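Long-range contact in dual oxidase maturation factor 1 (Homo sapiens, PDB 7D3F), which may be required for the maturation of the hydrogen peroxide-producing oxidase DUOX1 and its transport from the endoplasmic reticulum to the plasma membrane: residues B[71-85]-B[95-109]. Numbering follows the deposited sequence.
With NAG (2-acetamido-2-deoxy-beta-D-glucopyranose), chain E; NAG (2-acetamido-2-deoxy-beta-D-glucopyranose), chain R.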
loop_
_atom_site.group_PDB
_atom_site.type_symbol
_atom_site.label_atom_id
_atom_site.label_comp_id
_atom_site.label_asym_id
_atom_site.label_seq_id
_atom_site.Cartn_x
_atom_site.Cartn_y
_atom_site.Cartn_z
ATOM N N ASN B 71 7.031 10.647 17.988
ATOM C CA ASN B 71 7.406 10.559 16.583
ATOM C C ASN B 71 6.461 11.363 15.700
ATOM O O ASN B 71 6.866 11.830 14.628
ATOM C CB ASN B 71 7.450 9.100 16.134
ATOM C CG ASN B 71 7.865 8.946 14.681
ATOM O OD1 ASN B 71 9.047 9.040 14.345
ATOM N ND2 ASN B 71 6.891 8.704 13.814
ATOM N N PHE B 72 5.210 11.542 16.126
ATOM C CA PHE B 72 4.219 12.213 15.298
ATOM C C PHE B 72 3.849 13.607 15.786
ATOM O O PHE B 72 3.146 14.327 15.067
ATOM C CB PHE B 72 2.946 11.359 15.193
ATOM C CG PHE B 72 3.121 10.107 14.381
ATOM C CD1 PHE B 72 3.257 10.173 13.005
ATOM C CD2 PHE B 72 3.142 8.866 14.993
ATOM C CE1 PHE B 72 3.415 9.022 12.254
ATOM C CE2 PHE B 72 3.299 7.712 14.248
ATOM C CZ PHE B 72 3.436 7.790 12.877
ATOM N N SER B 73 4.296 14.007 16.972
ATOM C CA SER B 73 3.973 15.328 17.490
ATOM C C SER B 73 4.921 16.375 16.922
ATOM O O SER B 73 6.127 16.143 16.798
ATOM C CB SER B 73 4.045 15.342 19.017
ATOM O OG SER B 73 5.379 15.167 19.461
ATOM N N SER B 74 4.365 17.530 16.571
ATOM C CA SER B 74 5.167 18.674 16.142
ATOM C C SER B 74 5.501 19.579 17.324
ATOM O O SER B 74 5.251 20.781 17.306
ATOM C CB SER B 74 4.436 19.446 15.050
ATOM O OG SER B 74 3.233 20.008 15.543
ATOM N N GLU B 75 6.073 18.994 18.374
ATOM C CA GLU B 75 6.381 19.713 19.604
ATOM C C GLU B 75 7.871 19.663 19.925
ATOM O O GLU B 75 8.261 19.685 21.094
ATOM C CB GLU B 75 5.567 19.153 20.770
ATOM C CG GLU B 75 4.062 19.341 20.648
ATOM C CD GLU B 75 3.583 20.666 21.215
ATOM O OE1 GLU B 75 4.312 21.672 21.087
ATOM O OE2 GLU B 75 2.478 20.698 21.797
ATOM N N TRP B 76 8.715 19.595 18.898
ATOM C CA TRP B 76 10.153 19.476 19.111
ATOM C C TRP B 76 10.827 20.834 19.287
ATOM O O TRP B 76 11.630 21.013 20.207
ATOM C CB TRP B 76 10.789 18.704 17.954
ATOM C CG TRP B 76 10.523 17.234 18.015
ATOM C CD1 TRP B 76 9.433 16.575 17.525
ATOM C CD2 TRP B 76 11.361 16.236 18.608
ATOM N NE1 TRP B 76 9.542 15.228 17.775
ATOM C CE2 TRP B 76 10.718 14.994 18.439
ATOM C CE3 TRP B 76 12.594 16.272 19.265
ATOM C CZ2 TRP B 76 11.266 13.801 18.901
ATOM C CZ3 TRP B 76 13.137 15.088 19.723
ATOM C CH2 TRP B 76 12.473 13.869 19.540
ATOM N N SER B 77 10.516 21.795 18.421
ATOM C CA SER B 77 11.044 23.155 18.531
ATOM C C SER B 77 9.854 24.108 18.597
ATOM O O SER B 77 9.212 24.376 17.579
ATOM C CB SER B 77 11.963 23.485 17.358
ATOM O OG SER B 77 13.069 22.601 17.312
ATOM N N VAL B 78 9.553 24.618 19.785
ATOM C CA VAL B 78 8.361 25.432 19.985
ATOM C C VAL B 78 8.765 26.864 20.307
ATOM O O VAL B 78 9.798 27.125 20.934
ATOM C CB VAL B 78 7.449 24.858 21.091
ATOM C CG1 VAL B 78 7.080 23.415 20.778
ATOM C CG2 VAL B 78 8.117 24.962 22.453
ATOM N N GLY B 79 7.940 27.796 19.845
ATOM C CA GLY B 79 8.104 29.199 20.173
ATOM C C GLY B 79 6.781 29.910 20.038
ATOM O O GLY B 79 5.907 29.478 19.282
ATOM N N GLN B 80 6.629 31.010 20.772
ATOM C CA GLN B 80 5.361 31.731 20.768
ATOM C C GLN B 80 5.591 33.176 21.183
ATOM O O GLN B 80 6.302 33.437 22.158
ATOM C CB GLN B 80 4.353 31.060 21.706
ATOM C CG GLN B 80 3.057 31.832 21.885
ATOM C CD GLN B 80 2.072 31.113 22.785
ATOM O OE1 GLN B 80 2.117 29.891 22.920
ATOM N NE2 GLN B 80 1.178 31.871 23.411
ATOM N N VAL B 81 4.989 34.109 20.440
ATOM C CA VAL B 81 5.042 35.530 20.760
ATOM C C VAL B 81 3.637 36.105 20.650
ATOM O O VAL B 81 2.756 35.535 20.007
ATOM C CB VAL B 81 6.009 36.314 19.842
ATOM C CG1 VAL B 81 6.484 37.588 20.527
ATOM C CG2 VAL B 81 7.189 35.460 19.442
ATOM N N SER B 82 3.430 37.246 21.306
ATOM C CA SER B 82 2.207 38.030 21.176
ATOM C C SER B 82 2.556 39.324 20.455
ATOM O O SER B 82 3.396 40.094 20.935
ATOM C CB SER B 82 1.591 38.321 22.544
ATOM O OG SER B 82 1.370 37.122 23.268
ATOM N N THR B 83 1.923 39.563 19.306
ATOM C CA THR B 83 2.320 40.666 18.442
ATOM C C THR B 83 1.099 41.332 17.822
ATOM O O THR B 83 -0.015 40.800 17.839
ATOM C CB THR B 83 3.259 40.201 17.317
ATOM O OG1 THR B 83 2.651 39.119 16.602
ATOM C CG2 THR B 83 4.600 39.750 17.870
ATOM N N ASN B 84 1.331 42.524 17.275
ATOM C CA ASN B 84 0.412 43.186 16.357
ATOM C C ASN B 84 1.012 43.089 14.962
ATOM O O ASN B 84 2.133 43.556 14.734
ATOM C CB ASN B 84 0.192 44.650 16.738
ATOM C CG ASN B 84 -0.506 44.817 18.073
ATOM O OD1 ASN B 84 -1.692 44.518 18.208
ATOM N ND2 ASN B 84 0.226 45.311 19.064
ATOM N N THR B 85 0.270 42.491 14.032
ATOM C CA THR B 85 0.793 42.241 12.695
ATOM C C THR B 85 -0.306 42.408 11.656
ATOM O O THR B 85 -1.497 42.306 11.956
ATOM C CB THR B 85 1.399 40.833 12.572
ATOM O OG1 THR B 85 0.557 39.884 13.238
ATOM C CG2 THR B 85 2.796 40.786 13.175
ATOM N N ILE B 95 -3.925 42.986 13.347
ATOM C CA ILE B 95 -4.528 42.137 14.363
ATOM C C ILE B 95 -3.527 41.923 15.487
ATOM O O ILE B 95 -2.310 41.869 15.268
ATOM C CB ILE B 95 -4.985 40.778 13.791
ATOM C CG1 ILE B 95 -3.793 40.017 13.205
ATOM C CG2 ILE B 95 -6.068 40.976 12.747
ATOM C CD1 ILE B 95 -4.039 38.539 13.019
ATOM N N SER B 96 -4.053 41.804 16.703
ATOM C CA SER B 96 -3.280 41.401 17.867
ATOM C C SER B 96 -3.486 39.907 18.072
ATOM O O SER B 96 -4.616 39.457 18.288
ATOM C CB SER B 96 -3.710 42.181 19.110
ATOM O OG SER B 96 -3.090 41.664 20.274
ATOM N N ALA B 97 -2.401 39.140 18.001
ATOM C CA ALA B 97 -2.527 37.693 18.046
ATOM C C ALA B 97 -1.256 37.066 18.597
ATOM O O ALA B 97 -0.178 37.667 18.578
ATOM C CB ALA B 97 -2.839 37.117 16.659
ATOM N N ASP B 98 -1.407 35.839 19.089
ATOM C CA ASP B 98 -0.278 34.993 19.439
ATOM C C ASP B 98 0.123 34.189 18.209
ATOM O O ASP B 98 -0.692 33.446 17.646
ATOM C CB ASP B 98 -0.617 34.060 20.601
ATOM C CG ASP B 98 -1.022 34.806 21.854
ATOM O OD1 ASP B 98 -2.086 34.481 22.420
ATOM O OD2 ASP B 98 -0.283 35.724 22.268
ATOM N N ILE B 99 1.375 34.352 17.794
ATOM C CA ILE B 99 1.953 33.623 16.674
ATOM C C ILE B 99 2.932 32.606 17.240
ATOM O O ILE B 99 3.840 32.964 18.002
ATOM C CB ILE B 99 2.642 34.571 15.681
ATOM C CG1 ILE B 99 1.732 35.764 15.387
ATOM C CG2 ILE B 99 2.988 33.835 14.399
ATOM C CD1 ILE B 99 2.332 36.778 14.447
ATOM N N GLY B 100 2.737 31.345 16.880
ATOM C CA GLY B 100 3.540 30.270 17.419
ATOM C C GLY B 100 4.070 29.367 16.327
ATOM O O GLY B 100 3.412 29.116 15.316
ATOM N N LEU B 101 5.281 28.876 16.555
ATOM C CA LEU B 101 5.960 27.954 15.661
ATOM C C LEU B 101 6.142 26.633 16.390
ATOM O O LEU B 101 6.583 26.617 17.546
ATOM C CB LEU B 101 7.313 28.520 15.226
ATOM C CG LEU B 101 7.944 27.997 13.939
ATOM C CD1 LEU B 101 7.112 28.409 12.737
ATOM C CD2 LEU B 101 9.364 28.521 13.819
ATOM N N GLN B 102 5.799 25.530 15.724
ATOM C CA GLN B 102 5.894 24.188 16.295
ATOM C C GLN B 102 6.575 23.304 15.255
ATOM O O GLN B 102 5.912 22.714 14.401
ATOM C CB GLN B 102 4.514 23.659 16.676
ATOM C CG GLN B 102 3.922 24.275 17.931
ATOM C CD GLN B 102 2.562 23.696 18.270
ATOM O OE1 GLN B 102 1.690 23.587 17.408
ATOM N NE2 GLN B 102 2.378 23.313 19.528
ATOM N N VAL B 103 7.898 23.229 15.316
ATOM C CA VAL B 103 8.677 22.455 14.361
ATOM C C VAL B 103 8.774 21.021 14.865
ATOM O O VAL B 103 9.295 20.771 15.958
ATOM C CB VAL B 103 10.073 23.063 14.160
ATOM C CG1 VAL B 103 10.791 22.350 13.036
ATOM C CG2 VAL B 103 9.966 24.553 13.879
ATOM N N GLY B 104 8.264 20.083 14.066
ATOM C CA GLY B 104 8.347 18.675 14.360
ATOM C C GLY B 104 9.329 17.951 13.458
ATOM O O GLY B 104 10.157 18.554 12.771
ATOM N N LEU B 105 9.226 16.622 13.473
ATOM C CA LEU B 105 10.137 15.808 12.675
ATOM C C LEU B 105 9.783 15.863 11.195
ATOM O O LEU B 105 10.673 15.973 10.342
ATOM C CB LEU B 105 10.130 14.367 13.177
ATOM C CG LEU B 105 10.436 14.192 14.663
ATOM C CD1 LEU B 105 10.522 12.720 15.012
ATOM C CD2 LEU B 105 11.719 14.917 15.039
ATOM N N GLY B 106 8.498 15.786 10.869
ATOM C CA GLY B 106 8.051 15.737 9.496
ATOM C C GLY B 106 7.579 17.043 8.904
ATOM O O GLY B 106 7.185 17.068 7.734
ATOM N N GLY B 107 7.608 18.130 9.665
ATOM C CA GLY B 107 7.139 19.400 9.156
ATOM C C GLY B 107 7.036 20.419 10.271
ATOM O O GLY B 107 7.490 20.188 11.395
ATOM N N VAL B 108 6.429 21.554 9.934
ATOM C CA VAL B 108 6.268 22.668 10.860
ATOM C C VAL B 108 4.799 23.068 10.902
ATOM O O VAL B 108 4.146 23.173 9.856
ATOM C CB VAL B 108 7.158 23.867 10.468
ATOM C CG1 VAL B 108 6.915 24.280 9.021
ATOM C CG2 VAL B 108 6.930 25.034 11.413
ATOM N N ASN B 109 4.279 23.274 12.108
ATOM C CA ASN B 109 2.925 23.766 12.326
ATOM C C ASN B 109 3.002 25.219 12.777
ATOM O O ASN B 109 3.637 25.531 13.791
ATOM C CB ASN B 109 2.190 22.911 13.359
ATOM C CG ASN B 109 1.453 21.740 12.733
ATOM O OD1 ASN B 109 2.068 20.808 12.216
ATOM N ND2 ASN B 109 0.124 21.784 12.783
HETATM C C1 NAG E . -0.704 20.743 12.225
HETATM C C2 NAG E . -1.528 20.038 13.305
HETATM C C3 NAG E . -2.452 18.996 12.676
HETATM C C4 NAG E . -3.289 19.614 11.563
HETATM C C5 NAG E . -2.379 20.319 10.560
HETATM C C6 NAG E . -3.126 21.058 9.473
HETATM C C7 NAG E . -0.723 19.696 15.600
HETATM C C8 NAG E . 0.246 18.960 16.474
HETATM N N2 NAG E . -0.660 19.417 14.293
HETATM O O3 NAG E . -3.302 18.450 13.678
HETATM O O4 NAG E . -4.029 18.589 10.906
HETATM O O5 NAG E . -1.577 21.295 11.238
HETATM O O6 NAG E . -3.936 22.094 10.012
HETATM O O7 NAG E . -1.525 20.505 16.055
HETATM C C1 NAG R . -0.336 45.532 20.371
HETATM C C2 NAG R . 0.758 45.715 21.422
HETATM C C3 NAG R . 0.141 46.028 22.781
HETATM C C4 NAG R . -0.797 47.223 22.676
HETATM C C5 NAG R . -1.835 46.978 21.586
HETATM C C6 NAG R . -2.728 48.173 21.343
HETATM C C7 NAG R . 2.929 44.572 21.315
HETATM C C8 NAG R . 3.646 43.263 21.442
HETATM N N2 NAG R . 1.605 44.535 21.505
HETATM O O3 NAG R . 1.174 46.303 23.720
HETATM O O4 NAG R . -1.459 47.434 23.918
HETATM O O5 NAG R . -1.178 46.695 20.342
HETATM O O6 NAG R . -1.970 49.328 21.014
HETATM O O7 NAG R . 3.518 45.615 21.054
#
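Strands 77-85 and 95-103 form an antiparallel beta hairpin at the centre of the sheet of the predicted extracellular domain, linked by the loop 73-76 to the predicted transmembrane helix that ends at Phe72; strands 241-247 and 107-114 flank the pair. Backbone bonds run in reciprocal pairs from Ser77-Val103 to Thr85-Ile95, with Gly79-Leu101, Val81-Ile99 and Thr83-Ala97 between them. At the membrane end the ladder closes in a classic beta bulge: Val103 O takes Ser77 N at 2.9 Å and, weakly, Trp76 N at 3.2 Å. The bulge places the indole beside Leu105, whose CD2 sits over one face of the five-membered ring, 3.5 Å from its centroid and 12° off the normal, a CH-pi contact. Trp76 NE1 bonds to Val70 O and the ring meets Phe224, so the indole is tied back to the transmembrane bundle. Alongside one another run the Glu75 carboxylate and the Gln102 amide, nearly perpendicular (82°); the bond from Gln102 NE2 to Glu75 OE1 is weak. On the sheet face carrying Thr83 and Thr85, Ile99 CG1 stands beside its backbone N (chi1 -46°) and CD1 crosses to the neighbouring strand, packing against both threonine OG1 atoms. On the reverse face Ser82 OG donates to Asp98 OD2, though the modelled separation is doubtfully short. N-glycans leave from Asn84 ND2 and Asn109 ND2, the latter also bonded to Asn127 OD1 of strand 122-131; the first sugar on Asn109 lies with its acetyl C8 beside Ser74 OG. The chemistry implies a hairpin held chiefly by main-chain bonds, with Trp76 and Leu105, which touches Leu184, packed at its base against the membrane helices, one glycan on the hairpin at Asn84 and the other on the adjoining strand at Asn109.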